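Long-range contact in aminoglycoside N(3)-acetyltransferase (Enterobacter cloacae, PDB 6NP3), which transfers an acetyl group from acetyl-CoA to the 3-amino group of 2-deoxystreptamine antibiotics such as gentamicin, and so probably confers resistance to them: residues T168-E180 and I254-A268. Numbering follows the deposited sequence.
Sequences TALHYAEAVARIE and IVSFGIEWLEARHAA. With LLL ((2R,3R,4R,5R)-2-((1S,2S,3R,4S,6R)-4,6-diamino-3-((2R,3R,6S)-3-amino-6-(aminomethyl)-tetrahydro-2H-pyran-2-yloxy)-2-hydr oxycyclohexyloxy)-5-methyl-4-(methylamino)-tetrahydro-2H-pyran-3,5-diol), chain B.
V255 CG1 lies oblique to the Y172 ring, 3.7 Å from CD1, the two side chains crossing at about a right angle, while I147, A148 and L151 of helix 146-151 also touch Y172. The H266 ring likewise has I179 CD1 set obliquely to it; one face is overlain by R265 CB, and its NE2 is hydrogen-bonded to Y214. H171 leaves its helix on the side turned from 254-265, and its ring is held at the edge by two in-plane partners: ND1 donates to E174 OE2 (2.8 Å), and NE2 accepts from N32 of the bound gentamicin (2.8 Å). Between the helices, whose axes cross at -39° and approach to 8.3 Å, A173 CB sits 3.7 Å from I259 CG1 and packs against the bare backbone of G258. V176 CG2 abuts I259 CD1 at 3.5 Å. Past the helix end, I179 CG1 lies between its backbone N and carbonyl carbon (chi1 60°), which turns CG2 onto L262 O and H266 O. E263, extended beyond CG, accepts the backbone N-H of R178 on the anti side of OE2 (2.8 Å, 165° at the hydrogen). E180 N then donates to A267 O (2.8 Å), and a water joins E180 OE2 to A267 N. Apolar packing thus backs the helix that presents H171 to the antibiotic, and polar bonds tie the following loop to the end of helix 254-265 and the C-terminal tail. The E174 carboxylate fixes the imidazole's rotation, leaving NE2 to accept from the substrate's 3-amino group, consistent with a base that would activate this amine for acetyl transfer.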
ATOM      1  N   THR A 168      -3.408  -3.606   1.258  1.00 12.92           N
ATOM      2  CA  THR A 168      -3.899  -2.402   0.597  1.00 12.84           C
ATOM      3  C   THR A 168      -4.548  -2.713  -0.734  1.00 11.95           C
ATOM      4  O   THR A 168      -5.498  -2.031  -1.131  1.00 12.52           O
ATOM      5  CB  THR A 168      -2.728  -1.445   0.366  1.00 14.11           C
ATOM      6  OG1 THR A 168      -1.945  -1.343   1.567  1.00 15.05           O
ATOM      7  CG2 THR A 168      -3.184  -0.108  -0.088  1.00 16.25           C
ATOM      8  N   ALA A 169      -4.033  -3.696  -1.457  1.00 12.15           N
ATOM      9  CA  ALA A 169      -4.592  -3.953  -2.767  1.00 11.83           C
ATOM     10  C   ALA A 169      -6.074  -4.288  -2.719  1.00 11.18           C
ATOM     11  O   ALA A 169      -6.771  -4.073  -3.722  1.00 11.51           O
ATOM     12  CB  ALA A 169      -3.844  -5.053  -3.488  1.00 12.95           C
ATOM     13  N   LEU A 170      -6.572  -4.830  -1.604  1.00 11.38           N
ATOM     14  CA  LEU A 170      -7.996  -5.128  -1.508  1.00 11.31           C
ATOM     15  C   LEU A 170      -8.875  -3.885  -1.519  1.00 10.91           C
ATOM     16  O   LEU A 170     -10.080  -4.014  -1.767  1.00 11.68           O
ATOM     17  CB  LEU A 170      -8.288  -6.016  -0.303  1.00 12.10           C
ATOM     18  CG  LEU A 170      -8.046  -7.505  -0.549  1.00 12.39           C
ATOM     19  CD1 LEU A 170      -8.065  -8.275   0.743  1.00 13.25           C
ATOM     20  CD2 LEU A 170      -9.093  -8.030  -1.518  1.00 13.77           C
ATOM     21  N   HIS A 171      -8.330  -2.696  -1.265  1.00 10.92           N
ATOM     22  CA  HIS A 171      -9.117  -1.496  -1.532  1.00 10.74           C
ATOM     23  C   HIS A 171      -9.520  -1.373  -2.996  1.00 10.80           C
ATOM     24  O   HIS A 171     -10.515  -0.684  -3.279  1.00 11.81           O
ATOM     25  CB  HIS A 171      -8.422  -0.241  -1.001  1.00 11.45           C
ATOM     26  CG  HIS A 171      -8.240  -0.244   0.484  1.00 12.31           C
ATOM     27  ND1 HIS A 171      -9.299  -0.324   1.359  1.00 12.93           N
ATOM     28  CD2 HIS A 171      -7.128  -0.156   1.254  1.00 13.63           C
ATOM     29  CE1 HIS A 171      -8.846  -0.290   2.600  1.00 13.98           C
ATOM     30  NE2 HIS A 171      -7.532  -0.187   2.564  1.00 14.65           N
ATOM     31  N   TYR A 172      -8.799  -1.996  -3.931  1.00 10.73           N
ATOM     32  CA  TYR A 172      -9.270  -2.003  -5.315  1.00 11.05           C
ATOM     33  C   TYR A 172     -10.582  -2.768  -5.426  1.00 11.08           C
ATOM     34  O   TYR A 172     -11.502  -2.349  -6.137  1.00 11.29           O
ATOM     35  CB  TYR A 172      -8.187  -2.607  -6.219  1.00 11.22           C
ATOM     36  CG  TYR A 172      -8.583  -2.635  -7.673  1.00 11.05           C
ATOM     37  CD1 TYR A 172      -9.431  -3.605  -8.159  1.00 11.97           C
ATOM     38  CD2 TYR A 172      -8.147  -1.675  -8.556  1.00 11.69           C
ATOM     39  CE1 TYR A 172      -9.852  -3.615  -9.479  1.00 12.90           C
ATOM     40  CE2 TYR A 172      -8.538  -1.702  -9.880  1.00 12.95           C
ATOM     41  CZ  TYR A 172      -9.396  -2.672 -10.336  1.00 13.69           C
ATOM     42  OH  TYR A 172      -9.803  -2.656 -11.662  1.00 16.66           O
ATOM     43  N   ALA A 173     -10.668  -3.914  -4.754  1.00 11.59           N
ATOM     44  CA  ALA A 173     -11.908  -4.676  -4.791  1.00 11.91           C
ATOM     45  C   ALA A 173     -13.072  -3.847  -4.275  1.00 12.09           C
ATOM     46  O   ALA A 173     -14.188  -3.916  -4.801  1.00 12.77           O
ATOM     47  CB  ALA A 173     -11.774  -5.943  -3.968  1.00 12.45           C
ATOM     48  N   GLU A 174     -12.844  -3.094  -3.210  1.00 11.97           N
ATOM     49  CA  GLU A 174     -13.890  -2.255  -2.654  1.00 12.54           C
ATOM     50  C   GLU A 174     -14.325  -1.200  -3.657  1.00 12.04           C
ATOM     51  O   GLU A 174     -15.518  -0.908  -3.785  1.00 13.11           O
ATOM     52  CB  GLU A 174     -13.384  -1.610  -1.359  1.00 12.27           C
ATOM     53  CG  GLU A 174     -13.109  -2.564  -0.225  1.00 12.50           C
ATOM     54  CD  GLU A 174     -12.695  -1.917   1.041  1.00 13.77           C
ATOM     55  OE1 GLU A 174     -12.950  -2.529   2.086  1.00 17.79           O
ATOM     56  OE2 GLU A 174     -12.068  -0.849   1.019  1.00 14.48           O
ATOM     57  N   ALA A 175     -13.362  -0.604  -4.365  1.00 12.10           N
ATOM     58  CA  ALA A 175     -13.657   0.447  -5.323  1.00 11.63           C
ATOM     59  C   ALA A 175     -14.530  -0.061  -6.448  1.00 12.03           C
ATOM     60  O   ALA A 175     -15.471   0.632  -6.846  1.00 12.33           O
ATOM     61  CB  ALA A 175     -12.362   0.992  -5.889  1.00 12.28           C
ATOM     62  N   VAL A 176     -14.293  -1.284  -6.920  1.00 11.95           N
ATOM     63  CA  VAL A 176     -15.024  -1.765  -8.085  1.00 12.50           C
ATOM     64  C   VAL A 176     -16.234  -2.625  -7.738  1.00 12.64           C
ATOM     65  O   VAL A 176     -17.031  -2.951  -8.638  1.00 13.94           O
ATOM     66  CB  VAL A 176     -14.135  -2.494  -9.111  1.00 12.69           C
ATOM     67  CG1 VAL A 176     -12.976  -1.596  -9.560  1.00 13.98           C
ATOM     68  CG2 VAL A 176     -13.625  -3.832  -8.587  1.00 12.86           C
ATOM     69  N   ALA A 177     -16.414  -2.984  -6.482  1.00 12.95           N
ATOM     70  CA  ALA A 177     -17.494  -3.893  -6.128  1.00 13.31           C
ATOM     71  C   ALA A 177     -18.856  -3.286  -6.453  1.00 13.32           C
ATOM     72  O   ALA A 177     -19.153  -2.146  -6.100  1.00 13.77           O
ATOM     73  CB  ALA A 177     -17.414  -4.229  -4.645  1.00 14.68           C
ATOM     74  N   ARG A 178     -19.716  -4.091  -7.082  1.00 13.37           N
ATOM     75  CA  ARG A 178     -21.042  -3.649  -7.513  1.00 14.42           C
ATOM     76  C   ARG A 178     -22.031  -3.910  -6.380  1.00 15.67           C
ATOM     77  O   ARG A 178     -22.813  -4.866  -6.390  1.00 17.57           O
ATOM     78  CB  ARG A 178     -21.454  -4.406  -8.767  1.00 14.97           C
ATOM     79  CG  ARG A 178     -20.598  -4.120  -9.950  1.00 14.50           C
ATOM     80  CD  ARG A 178     -20.843  -5.103 -11.068  1.00 15.65           C
ATOM     81  NE  ARG A 178     -20.123  -4.744 -12.278  1.00 15.37           N
ATOM     82  CZ  ARG A 178     -20.094  -5.486 -13.374  1.00 15.18           C
ATOM     83  NH1 ARG A 178     -20.714  -6.645 -13.430  1.00 16.01           N
ATOM     84  NH2 ARG A 178     -19.441  -5.044 -14.420  1.00 15.85           N
ATOM     85  N   ILE A 179     -21.923  -3.088  -5.344  1.00 15.17           N
ATOM     86  CA  ILE A 179     -22.710  -3.262  -4.132  1.00 16.16           C
ATOM     87  C   ILE A 179     -23.327  -1.929  -3.761  1.00 17.48           C
ATOM     88  O   ILE A 179     -22.818  -0.861  -4.107  1.00 17.10           O
ATOM     89  CB  ILE A 179     -21.895  -3.816  -2.949  1.00 16.65           C
ATOM     90  CG1 ILE A 179     -20.740  -2.875  -2.574  1.00 17.65           C
ATOM     91  CG2 ILE A 179     -21.406  -5.207  -3.285  1.00 17.39           C
ATOM     92  CD1 ILE A 179     -19.918  -3.401  -1.384  1.00 18.15           C
ATOM     93  N   GLU A 180     -24.450  -2.003  -3.055  1.00 20.25           N
ATOM     94  CA  GLU A 180     -25.168  -0.818  -2.621  1.00 23.59           C
ATOM     95  C   GLU A 180     -24.605  -0.297  -1.305  1.00 21.52           C
ATOM     96  O   GLU A 180     -24.061  -1.047  -0.493  1.00 22.40           O
ATOM     97  CB  GLU A 180     -26.665  -1.135  -2.448  1.00 30.79           C
ATOM     98  CG  GLU A 180     -26.980  -2.129  -1.336  1.00 40.87           C
ATOM     99  CD  GLU A 180     -28.469  -2.463  -1.205  1.00 47.37           C
ATOM    100  OE1 GLU A 180     -29.277  -1.982  -2.022  1.00 51.37           O
ATOM    101  OE2 GLU A 180     -28.829  -3.220  -0.277  1.00 50.61           O
ATOM    102  N   ILE A 254      -6.358 -12.621  -5.003  1.00 12.32           N
ATOM    103  CA  ILE A 254      -7.040 -12.170  -3.786  1.00 12.10           C
ATOM    104  C   ILE A 254      -8.012 -11.038  -4.086  1.00 12.22           C
ATOM    105  O   ILE A 254      -9.086 -10.961  -3.485  1.00 12.64           O
ATOM    106  CB  ILE A 254      -6.047 -11.811  -2.659  1.00 12.54           C
ATOM    107  CG1 ILE A 254      -6.785 -11.764  -1.301  1.00 13.08           C
ATOM    108  CG2 ILE A 254      -5.300 -10.524  -2.963  1.00 12.68           C
ATOM    109  CD1 ILE A 254      -5.906 -11.570  -0.110  1.00 13.39           C
ATOM    110  N   VAL A 255      -7.682 -10.162  -5.033  1.00 11.87           N
ATOM    111  CA  VAL A 255      -8.601  -9.088  -5.396  1.00 12.20           C
ATOM    112  C   VAL A 255      -9.834  -9.640  -6.089  1.00 12.40           C
ATOM    113  O   VAL A 255     -10.966  -9.227  -5.790  1.00 12.93           O
ATOM    114  CB  VAL A 255      -7.869  -8.002  -6.208  1.00 13.21           C
ATOM    115  CG1 VAL A 255      -8.858  -7.011  -6.804  1.00 15.11           C
ATOM    116  CG2 VAL A 255      -6.875  -7.288  -5.290  1.00 13.29           C
ATOM    117  N   SER A 256      -9.675 -10.579  -7.017  0.56 12.57           N
ATOM    118  CA  SER A 256     -10.857 -11.190  -7.612  0.56 13.52           C
ATOM    119  C   SER A 256     -11.724 -11.856  -6.542  0.56 13.19           C
ATOM    120  O   SER A 256     -12.958 -11.699  -6.521  0.56 13.21           O
ATOM    121  CB  SER A 256     -10.425 -12.194  -8.672  0.56 15.59           C
ATOM    122  OG  SER A 256      -9.819 -11.532  -9.767  0.56 17.86           O
ATOM    123  N   PHE A 257     -11.089 -12.591  -5.627  1.00 13.70           N
ATOM    124  CA  PHE A 257     -11.814 -13.215  -4.533  1.00 13.92           C
ATOM    125  C   PHE A 257     -12.564 -12.166  -3.738  1.00 13.43           C
ATOM    126  O   PHE A 257     -13.726 -12.372  -3.352  1.00 13.93           O
ATOM    127  CB  PHE A 257     -10.827 -13.976  -3.655  1.00 14.09           C
ATOM    128  CG  PHE A 257     -11.436 -14.581  -2.417  1.00 15.16           C
ATOM    129  CD1 PHE A 257     -11.524 -13.852  -1.250  1.00 15.61           C
ATOM    130  CD2 PHE A 257     -11.902 -15.880  -2.415  1.00 17.23           C
ATOM    131  CE1 PHE A 257     -12.068 -14.392  -0.108  1.00 16.50           C
ATOM    132  CE2 PHE A 257     -12.462 -16.412  -1.260  1.00 18.59           C
ATOM    133  CZ  PHE A 257     -12.501 -15.691  -0.116  1.00 18.14           C
ATOM    134  N   GLY A 258     -11.939 -11.014  -3.505  1.00 13.15           N
ATOM    135  CA  GLY A 258     -12.581  -9.991  -2.696  1.00 13.21           C
ATOM    136  C   GLY A 258     -13.756  -9.317  -3.377  1.00 12.39           C
ATOM    137  O   GLY A 258     -14.772  -9.012  -2.729  1.00 12.98           O
ATOM    138  N   ILE A 259     -13.670  -9.110  -4.691  1.00 12.19           N
ATOM    139  CA  ILE A 259     -14.818  -8.608  -5.447  1.00 12.96           C
ATOM    140  C   ILE A 259     -15.987  -9.577  -5.313  1.00 13.82           C
ATOM    141  O   ILE A 259     -17.133  -9.183  -5.056  1.00 14.63           O
ATOM    142  CB  ILE A 259     -14.435  -8.377  -6.921  1.00 12.70           C
ATOM    143  CG1 ILE A 259     -13.368  -7.279  -7.017  1.00 12.79           C
ATOM    144  CG2 ILE A 259     -15.661  -8.049  -7.772  1.00 14.09           C
ATOM    145  CD1 ILE A 259     -12.695  -7.231  -8.376  1.00 13.77           C
ATOM    146  N   GLU A 260     -15.720 -10.859  -5.561  1.00 14.12           N
ATOM    147  CA  GLU A 260     -16.759 -11.877  -5.431  1.00 15.98           C
ATOM    148  C   GLU A 260     -17.316 -11.916  -4.011  1.00 15.16           C
ATOM    149  O   GLU A 260     -18.530 -12.079  -3.816  1.00 16.09           O
ATOM    150  CB  GLU A 260     -16.205 -13.242  -5.841  1.00 17.62           C
ATOM    151  CG  GLU A 260     -15.812 -13.328  -7.285  1.00 25.95           C
ATOM    152  CD  GLU A 260     -15.126 -14.632  -7.657  1.00 35.50           C
ATOM    153  OE1 GLU A 260     -15.192 -15.606  -6.881  1.00 36.70           O
ATOM    154  OE2 GLU A 260     -14.513 -14.680  -8.743  1.00 37.77           O
ATOM    155  N   TRP A 261     -16.456 -11.781  -3.008  1.00 15.17           N
ATOM    156  CA  TRP A 261     -16.862 -11.884  -1.612  1.00 15.13           C
ATOM    157  C   TRP A 261     -17.839 -10.772  -1.268  1.00 14.82           C
ATOM    158  O   TRP A 261     -18.899 -11.015  -0.672  1.00 16.00           O
ATOM    159  CB  TRP A 261     -15.606 -11.799  -0.741  1.00 15.46           C
ATOM    160  CG  TRP A 261     -15.730 -12.067   0.709  1.00 15.69           C
ATOM    161  CD1 TRP A 261     -15.412 -13.235   1.340  1.00 16.68           C
ATOM    162  CD2 TRP A 261     -16.121 -11.149   1.737  1.00 16.17           C
ATOM    163  NE1 TRP A 261     -15.599 -13.112   2.691  1.00 17.52           N
ATOM    164  CE2 TRP A 261     -16.042 -11.843   2.962  1.00 17.67           C
ATOM    165  CE3 TRP A 261     -16.553  -9.814   1.743  1.00 16.36           C
ATOM    166  CZ2 TRP A 261     -16.354 -11.246   4.175  1.00 18.38           C
ATOM    167  CZ3 TRP A 261     -16.862  -9.225   2.949  1.00 17.79           C
ATOM    168  CH2 TRP A 261     -16.768  -9.944   4.147  1.00 18.75           C
ATOM    169  N   LEU A 262     -17.499  -9.536  -1.641  1.00 14.15           N
ATOM    170  CA  LEU A 262     -18.374  -8.399  -1.405  1.00 14.63           C
ATOM    171  C   LEU A 262     -19.681  -8.537  -2.174  1.00 14.79           C
ATOM    172  O   LEU A 262     -20.762  -8.288  -1.623  1.00 15.54           O
ATOM    173  CB  LEU A 262     -17.671  -7.102  -1.798  1.00 14.15           C
ATOM    174  CG  LEU A 262     -16.541  -6.696  -0.858  1.00 14.34           C
ATOM    175  CD1 LEU A 262     -15.662  -5.655  -1.527  1.00 15.39           C
ATOM    176  CD2 LEU A 262     -17.057  -6.203   0.494  1.00 15.49           C
ATOM    177  N   GLU A 263     -19.619  -8.920  -3.448  1.00 14.94           N
ATOM    178  CA  GLU A 263     -20.834  -8.970  -4.269  1.00 15.32           C
ATOM    179  C   GLU A 263     -21.764 -10.112  -3.872  1.00 17.34           C
ATOM    180  O   GLU A 263     -22.987 -10.003  -4.046  1.00 19.03           O
ATOM    181  CB  GLU A 263     -20.466  -9.055  -5.750  1.00 15.34           C
ATOM    182  CG  GLU A 263     -19.872  -7.724  -6.216  1.00 14.97           C
ATOM    183  CD  GLU A 263     -19.338  -7.650  -7.639  1.00 15.16           C
ATOM    184  OE1 GLU A 263     -19.377  -8.645  -8.383  1.00 15.76           O
ATOM    185  OE2 GLU A 263     -18.831  -6.560  -8.013  1.00 14.65           O
ATOM    186  N   ALA A 264     -21.212 -11.172  -3.276  1.00 16.79           N
ATOM    187  CA  ALA A 264     -22.043 -12.252  -2.763  1.00 18.69           C
ATOM    188  C   ALA A 264     -22.784 -11.837  -1.500  1.00 20.09           C
ATOM    189  O   ALA A 264     -23.852 -12.390  -1.197  1.00 22.79           O
ATOM    190  CB  ALA A 264     -21.194 -13.498  -2.480  1.00 19.54           C
ATOM    191  N   ARG A 265     -22.260 -10.868  -0.756  1.00 20.21           N
ATOM    192  CA  ARG A 265     -22.813 -10.524   0.549  1.00 21.97           C
ATOM    193  C   ARG A 265     -23.686  -9.286   0.544  1.00 23.00           C
ATOM    194  O   ARG A 265     -24.459  -9.094   1.492  1.00 24.28           O
ATOM    195  CB  ARG A 265     -21.701 -10.308   1.578  1.00 23.36           C
ATOM    196  CG  ARG A 265     -21.084 -11.581   2.009  1.00 23.85           C
ATOM    197  CD  ARG A 265     -19.774 -11.417   2.725  1.00 25.46           C
ATOM    198  NE  ARG A 265     -19.312 -12.730   3.172  1.00 26.67           N
ATOM    199  CZ  ARG A 265     -18.898 -13.704   2.365  1.00 27.79           C
ATOM    200  NH1 ARG A 265     -18.513 -14.864   2.875  1.00 29.45           N
ATOM    201  NH2 ARG A 265     -18.862 -13.532   1.051  1.00 26.28           N
ATOM    202  N   HIS A 266     -23.601  -8.452  -0.485  1.00 23.74           N
ATOM    203  CA  HIS A 266     -24.248  -7.151  -0.466  1.00 25.44           C
ATOM    204  C   HIS A 266     -25.004  -6.927  -1.767  1.00 31.01           C
ATOM    205  O   HIS A 266     -24.451  -7.102  -2.856  1.00 31.69           O
ATOM    206  CB  HIS A 266     -23.202  -6.079  -0.160  1.00 23.23           C
ATOM    207  CG  HIS A 266     -22.476  -6.327   1.126  1.00 20.71           C
ATOM    208  ND1 HIS A 266     -23.096  -6.234   2.357  1.00 20.70           N
ATOM    209  CD2 HIS A 266     -21.204  -6.711   1.379  1.00 20.34           C
ATOM    210  CE1 HIS A 266     -22.231  -6.530   3.307  1.00 21.18           C
ATOM    211  NE2 HIS A 266     -21.072  -6.822   2.742  1.00 20.57           N
ATOM    212  N   ALA A 267     -26.285  -6.581  -1.648  1.00 35.54           N
ATOM    213  CA  ALA A 267     -27.121  -6.410  -2.830  1.00 40.85           C
ATOM    214  C   ALA A 267     -26.528  -5.350  -3.748  1.00 42.24           C
ATOM    215  O   ALA A 267     -25.850  -4.416  -3.306  1.00 41.27           O
ATOM    216  CB  ALA A 267     -28.541  -6.013  -2.428  1.00 41.99           C
ATOM    217  N   ALA A 268     -26.782  -5.504  -5.041  1.00 44.03           N
ATOM    218  CA  ALA A 268     -26.313  -4.553  -6.043  1.00 45.42           C
ATOM    219  C   ALA A 268     -27.040  -3.217  -5.956  1.00 46.62           C
ATOM    220  O   ALA A 268     -28.226  -3.154  -5.636  1.00 47.44           O
ATOM    221  CB  ALA A 268     -26.484  -5.146  -7.453  1.00 45.55           C
TER
HETATM  222  C11 LLL B 301      -6.136   1.209   9.141  0.81 25.28           C
HETATM  223  O11 LLL B 301      -5.893   0.973   7.730  0.81 19.54           O
HETATM  224  C21 LLL B 301      -5.276   0.216   9.918  0.81 28.73           C
HETATM  225  N21 LLL B 301      -3.919   0.310   9.390  0.81 30.20           N
HETATM  226  C31 LLL B 301      -5.724  -1.173   9.649  0.81 28.69           C
HETATM  227  C41 LLL B 301      -7.169  -1.305  10.101  0.81 29.31           C
HETATM  228  C51 LLL B 301      -7.995  -0.261   9.357  0.81 29.22           C
HETATM  229  O51 LLL B 301      -7.480   1.023   9.571  0.81 28.20           O
HETATM  230  C61 LLL B 301      -9.425  -0.270   9.850  0.81 29.85           C
HETATM  231  N61 LLL B 301     -10.168   0.753   9.116  0.81 29.57           N
HETATM  232  C12 LLL B 301      -5.634   3.747   4.565  0.19 17.21           C
HETATM  233  N12 LLL B 301      -5.895   4.685   3.482  0.19 16.97           N
HETATM  234  C22 LLL B 301      -6.253   2.379   4.281  0.81 17.33           C
HETATM  235  C32 LLL B 301      -5.866   1.455   5.418  0.19 19.27           C
HETATM  236  N32 LLL B 301      -6.421   0.123   5.167  0.19 20.46           N
HETATM  237  C42 LLL B 301      -6.375   1.927   6.780  0.19 19.52           C
HETATM  238  C52 LLL B 301      -5.890   3.356   7.032  0.19 17.92           C
HETATM  239  O52 LLL B 301      -6.523   3.840   8.194  0.19 17.59           O
HETATM  240  C62 LLL B 301      -6.205   4.290   5.881  0.19 16.77           C
HETATM  241  O62 LLL B 301      -5.582   5.535   6.139  0.81 13.57           O
HETATM  242  C13 LLL B 301      -6.394   6.708   6.070  0.19 15.22           C
HETATM  243  C23 LLL B 301      -5.477   7.841   5.617  0.19 14.76           C
HETATM  244  O23 LLL B 301      -4.864   7.451   4.405  0.19 14.71           O
HETATM  245  C33 LLL B 301      -4.357   8.077   6.647  0.19 14.73           C
HETATM  246  N33 LLL B 301      -3.547   9.250   6.250  0.19 14.61           N
HETATM  247  C43 LLL B 301      -5.002   8.306   8.030  0.19 15.04           C
HETATM  248  O43 LLL B 301      -5.655   9.559   7.972  0.19 15.19           O
HETATM  249  C53 LLL B 301      -5.997   7.186   8.350  0.19 15.04           C
HETATM  250  O53 LLL B 301      -6.976   7.030   7.349  0.19 14.96           O
HETATM  251  C83 LLL B 301      -3.926   8.313   9.123  0.19 15.40           C
HETATM  252  C93 LLL B 301      -2.110   8.906   6.198  0.19 14.62           C
HETATM  253  O   HOH W   1     -27.284  -5.713   0.781  1.00 43.72           O